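Regulatory protein PcrH (Pseudomonas aeruginosa, PDB 2XCB) binds the chaperone-binding region of the translocator PopD and probably serves as its type III secretion chaperone. Local coordinates at residues L13-F26 with I40-Y54. Residues are numbered along the deposited sequence; the frame is centred on the assembly and turned at random.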
ATOM      1  N   LEU A  13       4.522   8.186   6.624  1.00 39.44           N
ATOM      2  CA  LEU A  13       5.067   8.011   5.252  1.00 36.82           C
ATOM      3  C   LEU A  13       5.198   9.321   4.446  1.00 36.73           C
ATOM      4  O   LEU A  13       4.380  10.241   4.585  1.00 36.01           O
ATOM      5  CB  LEU A  13       4.244   7.009   4.441  1.00 35.67           C
ATOM      6  CG  LEU A  13       4.068   5.536   4.838  1.00 34.42           C
ATOM      7  CD1 LEU A  13       2.985   4.872   3.928  1.00 28.24           C
ATOM      8  CD2 LEU A  13       5.383   4.713   4.835  1.00 28.97           C
ATOM      9  N   SER A  14       6.197   9.407   3.562  1.00 35.44           N
ATOM     10  CA  SER A  14       6.351  10.633   2.784  1.00 35.21           C
ATOM     11  C   SER A  14       5.204  10.738   1.788  1.00 35.41           C
ATOM     12  O   SER A  14       4.535   9.747   1.511  1.00 33.91           O
ATOM     13  CB  SER A  14       7.647  10.607   1.980  1.00 35.16           C
ATOM     14  OG  SER A  14       7.614   9.516   1.066  1.00 30.37           O
ATOM     15  N   GLU A  15       5.027  11.939   1.240  1.00 36.16           N
ATOM     16  CA  GLU A  15       4.011  12.203   0.220  0.50 36.24           C
ATOM     17  C   GLU A  15       4.266  11.332  -0.984  1.00 35.34           C
ATOM     18  O   GLU A  15       3.339  10.791  -1.594  1.00 35.33           O
ATOM     19  CB  GLU A  15       3.991  13.681  -0.215  0.50 36.60           C
ATOM     20  CG  GLU A  15       2.748  14.017  -1.104  0.50 39.84           C
ATOM     21  CD  GLU A  15       2.803  15.371  -1.818  0.50 42.62           C
ATOM     22  OE1 GLU A  15       3.814  16.093  -1.671  0.50 43.09           O
ATOM     23  OE2 GLU A  15       1.820  15.709  -2.526  0.50 42.67           O
ATOM     24  N   ASP A  16       5.545  11.168  -1.337  1.00 34.87           N
ATOM     25  CA  ASP A  16       5.856  10.417  -2.552  1.00 33.47           C
ATOM     26  C   ASP A  16       5.472   8.951  -2.445  1.00 31.58           C
ATOM     27  O   ASP A  16       5.019   8.365  -3.436  1.00 30.24           O
ATOM     28  CB  ASP A  16       7.320  10.544  -2.963  1.00 35.45           C
ATOM     29  CG  ASP A  16       7.658   9.647  -4.121  1.00 37.29           C
ATOM     30  OD1 ASP A  16       7.413  10.051  -5.276  1.00 46.06           O
ATOM     31  OD2 ASP A  16       8.156   8.512  -3.886  1.00 43.97           O
ATOM     32  N   THR A  17       5.636   8.370  -1.245  1.00 31.55           N
ATOM     33  CA  THR A  17       5.142   6.993  -0.975  1.00 30.30           C
ATOM     34  C   THR A  17       3.615   6.932  -0.936  1.00 29.34           C
ATOM     35  O   THR A  17       3.039   6.025  -1.531  1.00 27.47           O
ATOM     36  CB  THR A  17       5.711   6.353   0.334  1.00 30.42           C
ATOM     37  OG1 THR A  17       7.125   6.253   0.202  1.00 30.85           O
ATOM     38  CG2 THR A  17       5.168   4.897   0.546  1.00 26.85           C
ATOM     39  N   LEU A  18       2.967   7.880  -0.244  1.00 28.29           N
ATOM     40  CA  LEU A  18       1.480   8.014  -0.386  1.00 27.64           C
ATOM     41  C   LEU A  18       0.969   8.075  -1.818  1.00 26.62           C
ATOM     42  O   LEU A  18       0.005   7.415  -2.177  1.00 25.94           O
ATOM     43  CB  LEU A  18       0.949   9.209   0.395  1.00 28.76           C
ATOM     44  CG  LEU A  18       1.192   9.034   1.877  1.00 30.52           C
ATOM     45  CD1 LEU A  18       0.957  10.307   2.618  1.00 33.96           C
ATOM     46  CD2 LEU A  18       0.350   7.909   2.413  1.00 29.91           C
ATOM     47  N   GLU A  19       1.641   8.846  -2.665  1.00 28.21           N
ATOM     48  CA  GLU A  19       1.291   8.940  -4.064  1.00 28.89           C
ATOM     49  C   GLU A  19       1.377   7.599  -4.773  1.00 29.44           C
ATOM     50  O   GLU A  19       0.494   7.227  -5.562  1.00 29.73           O
ATOM     51  CB  GLU A  19       2.171   9.970  -4.756  1.00 29.75           C
ATOM     52  CG  GLU A  19       1.584  10.519  -6.057  1.00 35.28           C
ATOM     53  CD  GLU A  19       0.035  10.764  -6.017  1.00 37.37           C
ATOM     54  OE1 GLU A  19      -0.431  11.496  -5.097  1.00 32.86           O
ATOM     55  OE2 GLU A  19      -0.670  10.182  -6.917  1.00 39.70           O
ATOM     56  N   GLN A  20       2.425   6.843  -4.490  1.00 28.35           N
ATOM     57  CA  GLN A  20       2.523   5.510  -5.073  1.00 27.11           C
ATOM     58  C   GLN A  20       1.491   4.534  -4.520  1.00 24.98           C
ATOM     59  O   GLN A  20       0.976   3.635  -5.239  1.00 24.22           O
ATOM     60  CB  GLN A  20       3.952   4.962  -4.903  1.00 29.11           C
ATOM     61  CG  GLN A  20       4.994   5.751  -5.700  1.00 33.92           C
ATOM     62  CD  GLN A  20       6.429   5.374  -5.288  1.00 42.07           C
ATOM     63  OE1 GLN A  20       6.719   4.204  -5.081  1.00 45.81           O
ATOM     64  NE2 GLN A  20       7.315   6.372  -5.148  1.00 44.12           N
ATOM     65  N   LEU A  21       1.139   4.720  -3.262  1.00 23.38           N
ATOM     66  CA  LEU A  21       0.102   3.889  -2.675  1.00 23.47           C
ATOM     67  C   LEU A  21      -1.288   4.242  -3.234  1.00 23.61           C
ATOM     68  O   LEU A  21      -2.116   3.356  -3.452  1.00 22.89           O
ATOM     69  CB  LEU A  21       0.131   4.161  -1.204  1.00 25.11           C
ATOM     70  CG  LEU A  21       0.036   3.052  -0.197  1.00 29.94           C
ATOM     71  CD1 LEU A  21       0.628   1.760  -0.783  1.00 28.56           C
ATOM     72  CD2 LEU A  21       0.762   3.517   1.071  1.00 28.04           C
ATOM     73  N   TYR A  22      -1.536   5.537  -3.469  1.00 22.70           N
ATOM     74  CA  TYR A  22      -2.750   5.923  -4.173  1.00 22.13           C
ATOM     75  C   TYR A  22      -2.810   5.330  -5.556  1.00 24.66           C
ATOM     76  O   TYR A  22      -3.853   4.774  -5.944  1.00 25.24           O
ATOM     77  CB  TYR A  22      -2.969   7.443  -4.153  1.00 21.58           C
ATOM     78  CG  TYR A  22      -4.136   7.870  -5.064  1.00 22.24           C
ATOM     79  CD1 TYR A  22      -5.442   7.769  -4.621  1.00 21.89           C
ATOM     80  CD2 TYR A  22      -3.918   8.271  -6.402  1.00 23.21           C
ATOM     81  CE1 TYR A  22      -6.511   8.140  -5.429  1.00 21.32           C
ATOM     82  CE2 TYR A  22      -5.022   8.622  -7.248  1.00 22.82           C
ATOM     83  CZ  TYR A  22      -6.272   8.527  -6.758  1.00 25.29           C
ATOM     84  OH  TYR A  22      -7.319   8.879  -7.539  1.00 26.59           O
ATOM     85  N   ALA A  23      -1.696   5.403  -6.321  1.00 25.68           N
ATOM     86  CA  ALA A  23      -1.591   4.716  -7.604  1.00 26.94           C
ATOM     87  C   ALA A  23      -1.927   3.239  -7.549  1.00 27.44           C
ATOM     88  O   ALA A  23      -2.551   2.676  -8.497  1.00 27.77           O
ATOM     89  CB  ALA A  23      -0.151   4.866  -8.206  1.00 26.92           C
ATOM     90  N   LEU A  24      -1.453   2.589  -6.491  1.00 27.78           N
ATOM     91  CA  LEU A  24      -1.634   1.145  -6.342  1.00 28.95           C
ATOM     92  C   LEU A  24      -3.124   0.883  -6.181  1.00 29.10           C
ATOM     93  O   LEU A  24      -3.690   0.018  -6.876  1.00 28.92           O
ATOM     94  CB  LEU A  24      -0.796   0.581  -5.165  1.00 28.74           C
ATOM     95  CG  LEU A  24      -0.739  -0.925  -4.866  1.00 32.61           C
ATOM     96  CD1 LEU A  24       0.603  -1.291  -4.274  1.00 38.24           C
ATOM     97  CD2 LEU A  24      -1.760  -1.307  -3.854  1.00 39.25           C
ATOM     98  N   GLY A  25      -3.755   1.677  -5.314  1.00 29.07           N
ATOM     99  CA  GLY A  25      -5.186   1.569  -5.042  1.00 28.51           C
ATOM    100  C   GLY A  25      -6.018   1.876  -6.244  1.00 28.07           C
ATOM    101  O   GLY A  25      -6.943   1.163  -6.527  1.00 28.79           O
ATOM    102  N   PHE A  26      -5.692   2.946  -6.953  1.00 28.37           N
ATOM    103  CA  PHE A  26      -6.364   3.296  -8.190  1.00 29.79           C
ATOM    104  C   PHE A  26      -6.298   2.133  -9.203  1.00 32.22           C
ATOM    105  O   PHE A  26      -7.264   1.874  -9.956  1.00 31.86           O
ATOM    106  CB  PHE A  26      -5.679   4.531  -8.768  1.00 29.83           C
ATOM    107  CG  PHE A  26      -6.140   4.917 -10.169  1.00 31.91           C
ATOM    108  CD1 PHE A  26      -7.147   5.868 -10.345  1.00 33.34           C
ATOM    109  CD2 PHE A  26      -5.531   4.393 -11.299  1.00 33.16           C
ATOM    110  CE1 PHE A  26      -7.573   6.265 -11.641  1.00 34.34           C
ATOM    111  CE2 PHE A  26      -5.927   4.792 -12.593  1.00 32.45           C
ATOM    112  CZ  PHE A  26      -6.949   5.730 -12.761  1.00 33.92           C
ATOM    113  N   ILE A  40      -6.750  -0.586   0.483  1.00 21.39           N
ATOM    114  CA  ILE A  40      -5.743   0.454   0.252  1.00 21.43           C
ATOM    115  C   ILE A  40      -6.295   1.887   0.527  1.00 23.03           C
ATOM    116  O   ILE A  40      -5.675   2.713   1.231  1.00 21.15           O
ATOM    117  CB  ILE A  40      -5.206   0.278  -1.170  1.00 22.68           C
ATOM    118  CG1 ILE A  40      -4.535  -1.103  -1.236  1.00 23.61           C
ATOM    119  CG2 ILE A  40      -4.267   1.445  -1.559  1.00 20.88           C
ATOM    120  CD1 ILE A  40      -3.164  -1.116  -0.516  1.00 30.97           C
ATOM    121  N   PHE A  41      -7.538   2.156   0.061  1.00 22.47           N
ATOM    122  CA  PHE A  41      -8.085   3.497   0.287  1.00 19.83           C
ATOM    123  C   PHE A  41      -8.415   3.746   1.757  1.00 20.83           C
ATOM    124  O   PHE A  41      -8.219   4.872   2.228  1.00 19.53           O
ATOM    125  CB  PHE A  41      -9.309   3.776  -0.623  1.00 18.29           C
ATOM    126  CG  PHE A  41      -8.950   3.901  -2.047  1.00 18.68           C
ATOM    127  CD1 PHE A  41      -8.060   4.854  -2.461  1.00 23.02           C
ATOM    128  CD2 PHE A  41      -9.543   3.075  -2.994  1.00 21.45           C
ATOM    129  CE1 PHE A  41      -7.731   4.957  -3.835  1.00 24.02           C
ATOM    130  CE2 PHE A  41      -9.238   3.187  -4.300  1.00 24.21           C
ATOM    131  CZ  PHE A  41      -8.327   4.085  -4.721  1.00 22.25           C
ATOM    132  N   GLN A  42      -8.909   2.714   2.446  1.00 19.97           N
ATOM    133  CA  GLN A  42      -9.180   2.814   3.828  1.00 21.68           C
ATOM    134  C   GLN A  42      -7.863   3.140   4.525  1.00 22.10           C
ATOM    135  O   GLN A  42      -7.836   4.000   5.411  1.00 20.21           O
ATOM    136  CB  GLN A  42      -9.825   1.509   4.322  1.00 23.26           C
ATOM    137  CG  GLN A  42      -9.870   1.278   5.820  1.00 33.25           C
ATOM    138  CD  GLN A  42     -10.949   2.065   6.561  1.00 42.30           C
ATOM    139  OE1 GLN A  42     -11.983   2.412   6.006  1.00 47.72           O
ATOM    140  NE2 GLN A  42     -10.703   2.329   7.834  1.00 44.85           N
ATOM    141  N   ALA A  43      -6.748   2.531   4.067  1.00 22.40           N
ATOM    142  CA  ALA A  43      -5.452   2.830   4.732  1.00 23.23           C
ATOM    143  C   ALA A  43      -5.131   4.299   4.530  1.00 21.17           C
ATOM    144  O   ALA A  43      -4.757   4.971   5.477  1.00 20.65           O
ATOM    145  CB  ALA A  43      -4.286   1.925   4.165  1.00 22.31           C
ATOM    146  N   LEU A  44      -5.185   4.761   3.260  1.00 21.90           N
ATOM    147  CA  LEU A  44      -4.868   6.119   2.947  1.00 20.87           C
ATOM    148  C   LEU A  44      -5.739   7.186   3.663  1.00 20.44           C
ATOM    149  O   LEU A  44      -5.170   8.161   4.160  1.00 19.23           O
ATOM    150  CB  LEU A  44      -4.887   6.344   1.459  1.00 21.68           C
ATOM    151  CG  LEU A  44      -3.776   5.649   0.676  1.00 23.10           C
ATOM    152  CD1 LEU A  44      -4.297   5.498  -0.688  1.00 23.71           C
ATOM    153  CD2 LEU A  44      -2.428   6.470   0.694  1.00 25.11           C
ATOM    154  N   CYS A  45      -7.069   6.996   3.721  1.00 20.21           N
ATOM    155  CA  CYS A  45      -7.982   7.794   4.574  1.00 21.83           C
ATOM    156  C   CYS A  45      -7.563   7.847   6.082  1.00 23.31           C
ATOM    157  O   CYS A  45      -7.826   8.848   6.807  1.00 21.81           O
ATOM    158  CB  CYS A  45      -9.420   7.235   4.486  1.00 21.60           C
ATOM    159  SG  CYS A  45     -10.169   7.470   2.837  1.00 21.38           S
ATOM    160  N   MET A  46      -6.941   6.786   6.570  1.00 23.19           N
ATOM    161  CA  MET A  46      -6.318   6.852   7.939  1.00 23.95           C
ATOM    162  C   MET A  46      -5.031   7.676   7.997  1.00 23.03           C
ATOM    163  O   MET A  46      -4.772   8.386   8.945  1.00 23.37           O
ATOM    164  CB  MET A  46      -6.056   5.421   8.481  1.00 24.61           C
ATOM    165  CG  MET A  46      -7.382   4.701   8.621  1.00 32.05           C
ATOM    166  SD  MET A  46      -7.333   3.063   9.295  1.00 44.08           S
ATOM    167  CE  MET A  46      -6.899   2.018   7.941  1.00 45.56           C
ATOM    168  N   LEU A  47      -4.192   7.525   6.994  1.00 21.55           N
ATOM    169  CA  LEU A  47      -2.932   8.212   6.882  1.00 22.29           C
ATOM    170  C   LEU A  47      -3.055   9.684   6.554  1.00 23.63           C
ATOM    171  O   LEU A  47      -2.172  10.464   6.888  1.00 22.01           O
ATOM    172  CB  LEU A  47      -2.113   7.548   5.714  1.00 21.49           C
ATOM    173  CG  LEU A  47      -1.577   6.146   6.080  1.00 25.32           C
ATOM    174  CD1 LEU A  47      -0.857   5.489   4.966  1.00 26.53           C
ATOM    175  CD2 LEU A  47      -0.714   6.267   7.342  1.00 30.67           C
ATOM    176  N   ASP A  48      -4.101  10.064   5.806  1.00 22.79           N
ATOM    177  CA  ASP A  48      -4.285  11.439   5.430  1.00 22.42           C
ATOM    178  C   ASP A  48      -5.732  11.791   5.478  1.00 22.98           C
ATOM    179  O   ASP A  48      -6.455  11.487   4.555  1.00 22.58           O
ATOM    180  CB  ASP A  48      -3.774  11.730   3.991  1.00 22.16           C
ATOM    181  CG  ASP A  48      -3.835  13.216   3.651  1.00 26.18           C
ATOM    182  OD1 ASP A  48      -3.073  13.688   2.783  1.00 23.85           O
ATOM    183  OD2 ASP A  48      -4.660  13.963   4.249  1.00 26.47           O
ATOM    184  N   HIS A  49      -6.144  12.439   6.553  1.00 23.82           N
ATOM    185  CA  HIS A  49      -7.563  12.697   6.800  1.00 25.12           C
ATOM    186  C   HIS A  49      -8.221  13.758   5.882  1.00 24.25           C
ATOM    187  O   HIS A  49      -9.419  14.018   6.031  1.00 25.26           O
ATOM    188  CB  HIS A  49      -7.793  13.155   8.257  1.00 25.08           C
ATOM    189  CG  HIS A  49      -7.300  12.212   9.315  1.00 27.47           C
ATOM    190  ND1 HIS A  49      -6.892  10.921   9.054  1.00 30.60           N
ATOM    191  CD2 HIS A  49      -7.220  12.361  10.662  1.00 25.17           C
ATOM    192  CE1 HIS A  49      -6.555  10.321  10.184  1.00 25.66           C
ATOM    193  NE2 HIS A  49      -6.743  11.168  11.174  1.00 30.54           N
ATOM    194  N   TYR A  50      -7.480  14.369   4.939  1.00 24.96           N
ATOM    195  CA  TYR A  50      -7.989  15.569   4.226  1.00 24.02           C
ATOM    196  C   TYR A  50      -7.933  15.465   2.723  1.00 24.29           C
ATOM    197  O   TYR A  50      -8.412  16.361   2.022  1.00 23.60           O
ATOM    198  CB  TYR A  50      -7.245  16.844   4.659  1.00 24.87           C
ATOM    199  CG  TYR A  50      -7.226  17.006   6.160  1.00 28.49           C
ATOM    200  CD1 TYR A  50      -6.076  16.718   6.886  1.00 29.26           C
ATOM    201  CD2 TYR A  50      -8.372  17.377   6.861  1.00 31.61           C
ATOM    202  CE1 TYR A  50      -6.036  16.848   8.267  1.00 33.58           C
ATOM    203  CE2 TYR A  50      -8.361  17.494   8.248  1.00 33.26           C
ATOM    204  CZ  TYR A  50      -7.167  17.239   8.943  1.00 35.95           C
ATOM    205  OH  TYR A  50      -7.114  17.344  10.315  1.00 38.10           O
ATOM    206  N   ASP A  51      -7.319  14.408   2.208  1.00 21.29           N
ATOM    207  CA  ASP A  51      -7.147  14.308   0.761  1.00 21.88           C
ATOM    208  C   ASP A  51      -8.439  13.708   0.174  1.00 21.17           C
ATOM    209  O   ASP A  51      -8.666  12.505   0.286  1.00 20.33           O
ATOM    210  CB  ASP A  51      -5.893  13.457   0.403  1.00 21.44           C
ATOM    211  CG  ASP A  51      -5.562  13.533  -1.039  1.00 27.63           C
ATOM    212  OD1 ASP A  51      -4.346  13.532  -1.341  1.00 26.75           O
ATOM    213  OD2 ASP A  51      -6.513  13.600  -1.893  1.00 27.96           O
ATOM    214  N   ALA A  52      -9.305  14.553  -0.403  1.00 22.07           N
ATOM    215  CA  ALA A  52     -10.598  14.081  -0.956  1.00 21.57           C
ATOM    216  C   ALA A  52     -10.463  12.885  -1.940  1.00 20.54           C
ATOM    217  O   ALA A  52     -11.359  12.061  -2.024  1.00 20.11           O
ATOM    218  CB  ALA A  52     -11.396  15.267  -1.609  1.00 20.88           C
ATOM    219  N   ARG A  53      -9.388  12.811  -2.722  1.00 19.73           N
ATOM    220  CA  ARG A  53      -9.230  11.656  -3.610  1.00 21.41           C
ATOM    221  C   ARG A  53      -9.364  10.320  -2.891  1.00 19.50           C
ATOM    222  O   ARG A  53      -9.952   9.330  -3.446  1.00 21.16           O
ATOM    223  CB  ARG A  53      -7.908  11.661  -4.394  1.00 21.48           C
ATOM    224  CG  ARG A  53      -7.535  12.960  -5.126  1.00 26.01           C
ATOM    225  CD  ARG A  53      -6.007  12.979  -5.696  1.00 26.58           C
ATOM    226  NE  ARG A  53      -5.062  12.847  -4.584  1.00 28.47           N
ATOM    227  CZ  ARG A  53      -3.822  12.375  -4.668  1.00 32.03           C
ATOM    228  NH1 ARG A  53      -3.302  12.001  -5.846  1.00 31.67           N
ATOM    229  NH2 ARG A  53      -3.099  12.308  -3.562  1.00 30.71           N
ATOM    230  N   TYR A  54      -8.832  10.250  -1.684  1.00 18.16           N
ATOM    231  CA  TYR A  54      -8.842   8.959  -0.956  1.00 17.51           C
ATOM    232  C   TYR A  54     -10.279   8.576  -0.568  1.00 17.80           C
ATOM    233  O   TYR A  54     -10.630   7.401  -0.483  1.00 18.21           O
ATOM    234  CB  TYR A  54      -7.986   9.009   0.334  1.00 17.45           C
ATOM    235  CG  TYR A  54      -6.545   9.405   0.098  1.00 17.86           C
ATOM    236  CD1 TYR A  54      -6.002   9.327  -1.182  1.00 20.49           C
ATOM    237  CD2 TYR A  54      -5.721   9.843   1.147  1.00 19.01           C
ATOM    238  CE1 TYR A  54      -4.631   9.724  -1.432  1.00 23.26           C
ATOM    239  CE2 TYR A  54      -4.329  10.247   0.898  1.00 19.98           C
ATOM    240  CZ  TYR A  54      -3.836  10.148  -0.384  1.00 23.83           C
ATOM    241  OH  TYR A  54      -2.530  10.520  -0.627  1.00 25.04           O
TER
HETATM  242  O   HOH W   1      -9.890   9.566  -6.496  1.00 32.13           O
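The guanidinium of Arg53 lies over one face of the Tyr22 ring as a cation-pi pair, Arg53 CZ standing 4.6 Å from the ring centroid. Tyr22 CD1 in turn meets the edges of two further rings, 3.7 Å from Phe41 CE1 and 3.8 Å from Tyr54 CD1, while Asp51 CB and Leu44 CB lie against opposite faces of the Tyr54 ring, each toward its rim. Two carboxylates at its edges fix the orientation of the guanidinium, whose plane is tilted 31° from the Tyr22 ring: Glu19 OE1 takes NH1 (3.0 Å) and NH2 of Arg53 end-on through its syn lone pair, and Asp51 grips NE and NH2 side-on, an oxygen for each. A bend at chi2 (39°) brings the Glu19 carboxylate back to this site, although its CB points away. Where the backbones of 13-26 and 40-54 are nearest, Gly25 lets Ile40 CG2 pack 3.6 Å from Gly25 CA; farther along, Leu18 CD2 packs against Leu44 CD2 at 3.6 Å. Tyr22 OH is hydrogen-bonded to the bound peptide's backbone and accepts from a water that also donates to Arg53 O. Near-antiparallel segments 15-26 and 40-47 (152°), with Tyr22 as a knob among Phe41, Leu44, Arg53 and Tyr54, are typical of the tetratricopeptide-repeat fold of class II type III secretion chaperones.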